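Local atomic coordinates of enoyl-CoA hydratase/isomerase (Mycobacterium abscessus, PDB entry 3QXZ), a protein that probably hydrates or isomerises enoyl-CoA thioesters, as a member of the crotonase family. Residues M114-E128 against L179-A193. Numbering follows the deposited sequence.
Sequences MTLALHADIRILAEE and LANRCLPAGKVLGAA
Arg-123 meets Leu-179 side-on. Its NE and NH2 both donate to Leu-179 O, NE at 2.8 Å, and the oxygen lies in the guanidinium plane. A bend at chi3 (-63°) turns the group back along its own segment. There NH1 reaches Ala-117 O and Ala-120 O, so three nitrogens tie the Ala-117 to Ala-120 turn to the 179-193 segment and fix the guanidinium's rotation. Leu-179 CG packs on Leu-118 CD2 at 3.8 Å, the two leucines set roughly perpendicular.

Asn-181 OD1 takes the backbone N of Arg-123 at 2.9 Å, the donor standing above the amide's carbonyl plane. Asn-181 ND2 donates to Glu-161 OE1 and Ala-157 O of the second subunit, so one amide joins strand edge and trimer interface. Strands 122-126 and 182-184 then pair in parallel, with Leu-125 N bonded to Arg-182 O at 2.9 Å.

On the sheet face of Ile-124 and Ala-126 lies helix 186-203. Ile-124 and Val-189 pass with their branches antiparallel, CG2 of the isoleucine 3.9 Å from CG1 of the valine. Ile-124 CD1 reaches Ala-193 N at 3.7 Å. Glu-128, bent at chi2 (91°), brings the syn side of OE1 to Ala-186 N at 2.8 Å.

Helix 171-177 covers Leu-125 and Cys-183 on the other face. The chain returns from strand 122-126 to parallel strand 182-184 in a right-handed crossover through helices including 171-177, adding the outermost strand of this chain's crotonase-fold sheet.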
# COMPACT_ATOMS: atom_id res chain seq x y z
N MET A 114 -19.48 2.80 3.95
CA MET A 114 -18.13 2.26 3.86
C MET A 114 -17.07 3.37 3.82
O MET A 114 -16.03 3.25 4.50
CB MET A 114 -17.99 1.34 2.65
CG MET A 114 -16.55 0.82 2.43
SD MET A 114 -15.80 -0.06 3.83
CE MET A 114 -16.78 -1.54 3.73
N THR A 115 -17.29 4.43 3.04
CA THR A 115 -16.21 5.44 2.93
C THR A 115 -15.95 6.16 4.26
O THR A 115 -14.80 6.45 4.55
CB THR A 115 -16.41 6.41 1.77
OG1 THR A 115 -17.57 7.20 2.04
CG2 THR A 115 -16.59 5.68 0.43
N LEU A 116 -16.99 6.37 5.07
CA LEU A 116 -16.77 6.88 6.43
C LEU A 116 -16.05 5.87 7.32
O LEU A 116 -15.25 6.26 8.19
CB LEU A 116 -18.05 7.34 7.11
CG LEU A 116 -18.59 8.61 6.48
CD1 LEU A 116 -19.94 8.87 7.06
CD2 LEU A 116 -17.67 9.82 6.65
N ALA A 117 -16.33 4.58 7.15
CA ALA A 117 -15.59 3.56 7.92
C ALA A 117 -14.11 3.56 7.58
O ALA A 117 -13.26 3.27 8.45
CB ALA A 117 -16.20 2.19 7.70
N LEU A 118 -13.80 3.93 6.33
CA LEU A 118 -12.39 4.01 5.90
C LEU A 118 -11.62 5.12 6.60
O LEU A 118 -10.40 5.16 6.49
CB LEU A 118 -12.27 4.16 4.39
CG LEU A 118 -12.83 3.03 3.53
CD1 LEU A 118 -12.58 3.39 2.06
CD2 LEU A 118 -12.24 1.64 3.86
N HIS A 119 -12.30 6.03 7.33
CA HIS A 119 -11.56 7.07 8.06
C HIS A 119 -10.93 6.51 9.33
O HIS A 119 -10.01 7.14 9.87
CB HIS A 119 -12.47 8.22 8.47
CG HIS A 119 -12.98 9.03 7.33
ND1 HIS A 119 -13.79 10.12 7.54
CD2 HIS A 119 -12.81 8.92 6.00
CE1 HIS A 119 -14.08 10.66 6.36
NE2 HIS A 119 -13.51 9.95 5.41
N ALA A 120 -11.45 5.40 9.85
CA ALA A 120 -10.97 4.85 11.12
C ALA A 120 -9.54 4.30 10.98
O ALA A 120 -9.10 3.92 9.89
CB ALA A 120 -11.91 3.75 11.64
N ASP A 121 -8.82 4.26 12.10
CA ASP A 121 -7.48 3.67 12.09
C ASP A 121 -7.51 2.18 11.81
O ASP A 121 -6.65 1.64 11.11
CB ASP A 121 -6.81 3.93 13.44
CG ASP A 121 -6.73 5.39 13.77
OD1 ASP A 121 -6.21 6.15 12.92
OD2 ASP A 121 -7.20 5.79 14.86
N ILE A 122 -8.51 1.53 12.38
CA ILE A 122 -8.59 0.07 12.45
C ILE A 122 -10.04 -0.32 12.14
O ILE A 122 -10.98 0.35 12.60
CB ILE A 122 -8.19 -0.40 13.86
CG1 ILE A 122 -6.71 -0.05 14.14
CG2 ILE A 122 -8.49 -1.92 14.07
CD1 ILE A 122 -6.32 -0.02 15.66
N ARG A 123 -10.22 -1.36 11.34
CA ARG A 123 -11.56 -1.89 11.00
C ARG A 123 -11.63 -3.38 11.30
O ARG A 123 -10.76 -4.15 10.90
CB ARG A 123 -11.89 -1.67 9.52
CG ARG A 123 -12.49 -0.30 9.22
CD ARG A 123 -12.47 0.06 7.71
NE ARG A 123 -11.10 0.14 7.23
CZ ARG A 123 -10.25 1.10 7.54
NH1 ARG A 123 -10.62 2.16 8.27
NH2 ARG A 123 -8.99 0.98 7.15
N ILE A 124 -12.72 -3.76 11.97
CA ILE A 124 -13.06 -5.17 12.14
C ILE A 124 -14.40 -5.34 11.46
O ILE A 124 -15.36 -4.61 11.78
CB ILE A 124 -13.14 -5.54 13.64
CG1 ILE A 124 -11.78 -5.29 14.32
CG2 ILE A 124 -13.58 -7.02 13.80
CD1 ILE A 124 -11.84 -5.53 15.85
N LEU A 125 -14.47 -6.27 10.50
CA LEU A 125 -15.68 -6.46 9.68
C LEU A 125 -16.39 -7.79 9.94
O LEU A 125 -15.76 -8.82 10.17
CB LEU A 125 -15.36 -6.35 8.17
CG LEU A 125 -15.45 -4.96 7.52
CD1 LEU A 125 -14.48 -3.96 8.14
CD2 LEU A 125 -15.18 -5.07 6.01
N ALA A 126 -17.71 -7.72 9.86
CA ALA A 126 -18.58 -8.90 9.99
C ALA A 126 -18.50 -9.75 8.73
O ALA A 126 -18.71 -9.25 7.61
CB ALA A 126 -20.00 -8.45 10.21
N GLU A 127 -18.27 -11.06 8.91
CA GLU A 127 -18.24 -11.99 7.77
C GLU A 127 -19.53 -12.02 6.94
O GLU A 127 -19.49 -12.24 5.72
CB GLU A 127 -17.86 -13.40 8.25
CG GLU A 127 -16.37 -13.49 8.60
CD GLU A 127 -16.03 -14.68 9.49
OE1 GLU A 127 -16.92 -15.51 9.77
OE2 GLU A 127 -14.86 -14.79 9.91
N GLU A 128 -20.66 -11.77 7.59
CA GLU A 128 -21.98 -11.84 6.94
C GLU A 128 -22.37 -10.56 6.20
O GLU A 128 -23.40 -10.52 5.52
CB GLU A 128 -23.06 -12.20 7.97
CG GLU A 128 -22.86 -13.53 8.69
CD GLU A 128 -22.07 -13.41 10.00
OE1 GLU A 128 -21.33 -12.42 10.21
OE2 GLU A 128 -22.19 -14.33 10.84
N LEU A 179 -7.72 -3.67 3.53
CA LEU A 179 -8.76 -2.70 3.87
C LEU A 179 -9.16 -2.81 5.34
O LEU A 179 -9.43 -1.80 6.01
CB LEU A 179 -9.98 -2.91 2.96
CG LEU A 179 -11.13 -1.89 3.06
CD1 LEU A 179 -11.86 -1.76 1.73
CD2 LEU A 179 -12.14 -2.20 4.19
N ALA A 180 -9.24 -4.05 5.82
CA ALA A 180 -9.69 -4.36 7.18
C ALA A 180 -8.62 -5.12 7.91
O ALA A 180 -7.80 -5.83 7.31
CB ALA A 180 -10.99 -5.19 7.13
N ASN A 181 -8.64 -5.00 9.24
CA ASN A 181 -7.67 -5.65 10.09
C ASN A 181 -8.02 -7.09 10.40
O ASN A 181 -7.14 -7.93 10.57
CB ASN A 181 -7.49 -4.85 11.39
CG ASN A 181 -6.99 -3.46 11.11
OD1 ASN A 181 -7.74 -2.59 10.63
ND2 ASN A 181 -5.70 -3.25 11.38
N ARG A 182 -9.31 -7.35 10.51
CA ARG A 182 -9.80 -8.65 10.95
C ARG A 182 -11.24 -8.81 10.49
O ARG A 182 -11.97 -7.81 10.35
CB ARG A 182 -9.73 -8.74 12.50
CG ARG A 182 -10.01 -10.15 13.07
CD ARG A 182 -9.84 -10.17 14.57
NE ARG A 182 -9.87 -11.55 15.04
CZ ARG A 182 -9.92 -11.90 16.33
NH1 ARG A 182 -9.96 -10.97 17.27
NH2 ARG A 182 -9.94 -13.19 16.66
N CYS A 183 -11.64 -10.06 10.27
CA CYS A 183 -13.05 -10.35 10.09
C CYS A 183 -13.51 -11.44 11.06
O CYS A 183 -12.72 -12.32 11.44
CB CYS A 183 -13.39 -10.70 8.64
SG CYS A 183 -12.59 -12.13 8.00
N LEU A 184 -14.75 -11.31 11.49
CA LEU A 184 -15.34 -12.19 12.51
C LEU A 184 -16.82 -12.35 12.23
O LEU A 184 -17.41 -11.54 11.52
CB LEU A 184 -15.19 -11.57 13.91
CG LEU A 184 -13.78 -11.56 14.49
CD1 LEU A 184 -13.74 -10.67 15.72
CD2 LEU A 184 -13.33 -12.98 14.83
N PRO A 185 -17.44 -13.38 12.83
CA PRO A 185 -18.89 -13.43 12.79
C PRO A 185 -19.45 -12.13 13.35
O PRO A 185 -18.88 -11.56 14.31
CB PRO A 185 -19.23 -14.60 13.71
CG PRO A 185 -18.03 -15.49 13.59
CD PRO A 185 -16.86 -14.54 13.54
N ALA A 186 -20.54 -11.64 12.77
CA ALA A 186 -21.13 -10.35 13.14
C ALA A 186 -21.27 -10.12 14.64
O ALA A 186 -20.95 -9.04 15.14
CB ALA A 186 -22.47 -10.17 12.46
N GLY A 187 -21.77 -11.13 15.34
CA GLY A 187 -22.02 -11.02 16.78
C GLY A 187 -20.79 -10.90 17.67
O GLY A 187 -20.90 -10.64 18.87
N LYS A 188 -19.61 -11.11 17.07
CA LYS A 188 -18.33 -11.07 17.77
C LYS A 188 -17.56 -9.76 17.48
O LYS A 188 -16.60 -9.43 18.16
CB LYS A 188 -17.46 -12.27 17.36
CG LYS A 188 -18.04 -13.66 17.74
CD LYS A 188 -18.09 -13.84 19.26
CE LYS A 188 -18.71 -15.17 19.66
NZ LYS A 188 -18.85 -15.26 21.14
N VAL A 189 -18.01 -9.00 16.48
CA VAL A 189 -17.24 -7.83 16.01
C VAL A 189 -17.10 -6.72 17.06
O VAL A 189 -15.97 -6.27 17.34
CB VAL A 189 -17.88 -7.26 14.72
CG1 VAL A 189 -17.26 -5.90 14.36
CG2 VAL A 189 -17.70 -8.24 13.55
N LEU A 190 -18.21 -6.29 17.66
CA LEU A 190 -18.15 -5.21 18.63
C LEU A 190 -17.32 -5.60 19.85
O LEU A 190 -16.50 -4.81 20.32
CB LEU A 190 -19.55 -4.74 19.03
CG LEU A 190 -19.62 -3.57 20.03
CD1 LEU A 190 -18.80 -2.33 19.60
CD2 LEU A 190 -21.09 -3.21 20.31
N GLY A 191 -17.51 -6.81 20.36
CA GLY A 191 -16.74 -7.29 21.51
C GLY A 191 -15.25 -7.29 21.23
O GLY A 191 -14.45 -6.94 22.10
N ALA A 192 -14.85 -7.70 20.02
CA ALA A 192 -13.43 -7.68 19.67
C ALA A 192 -12.89 -6.25 19.62
O ALA A 192 -11.79 -5.97 20.10
CB ALA A 192 -13.18 -8.39 18.34
N ALA A 193 -13.68 -5.33 19.06
CA ALA A 193 -13.28 -3.93 19.00
C ALA A 193 -13.12 -3.34 20.41
O ALA A 193 -12.16 -2.61 20.69
CB ALA A 193 -14.28 -3.13 18.17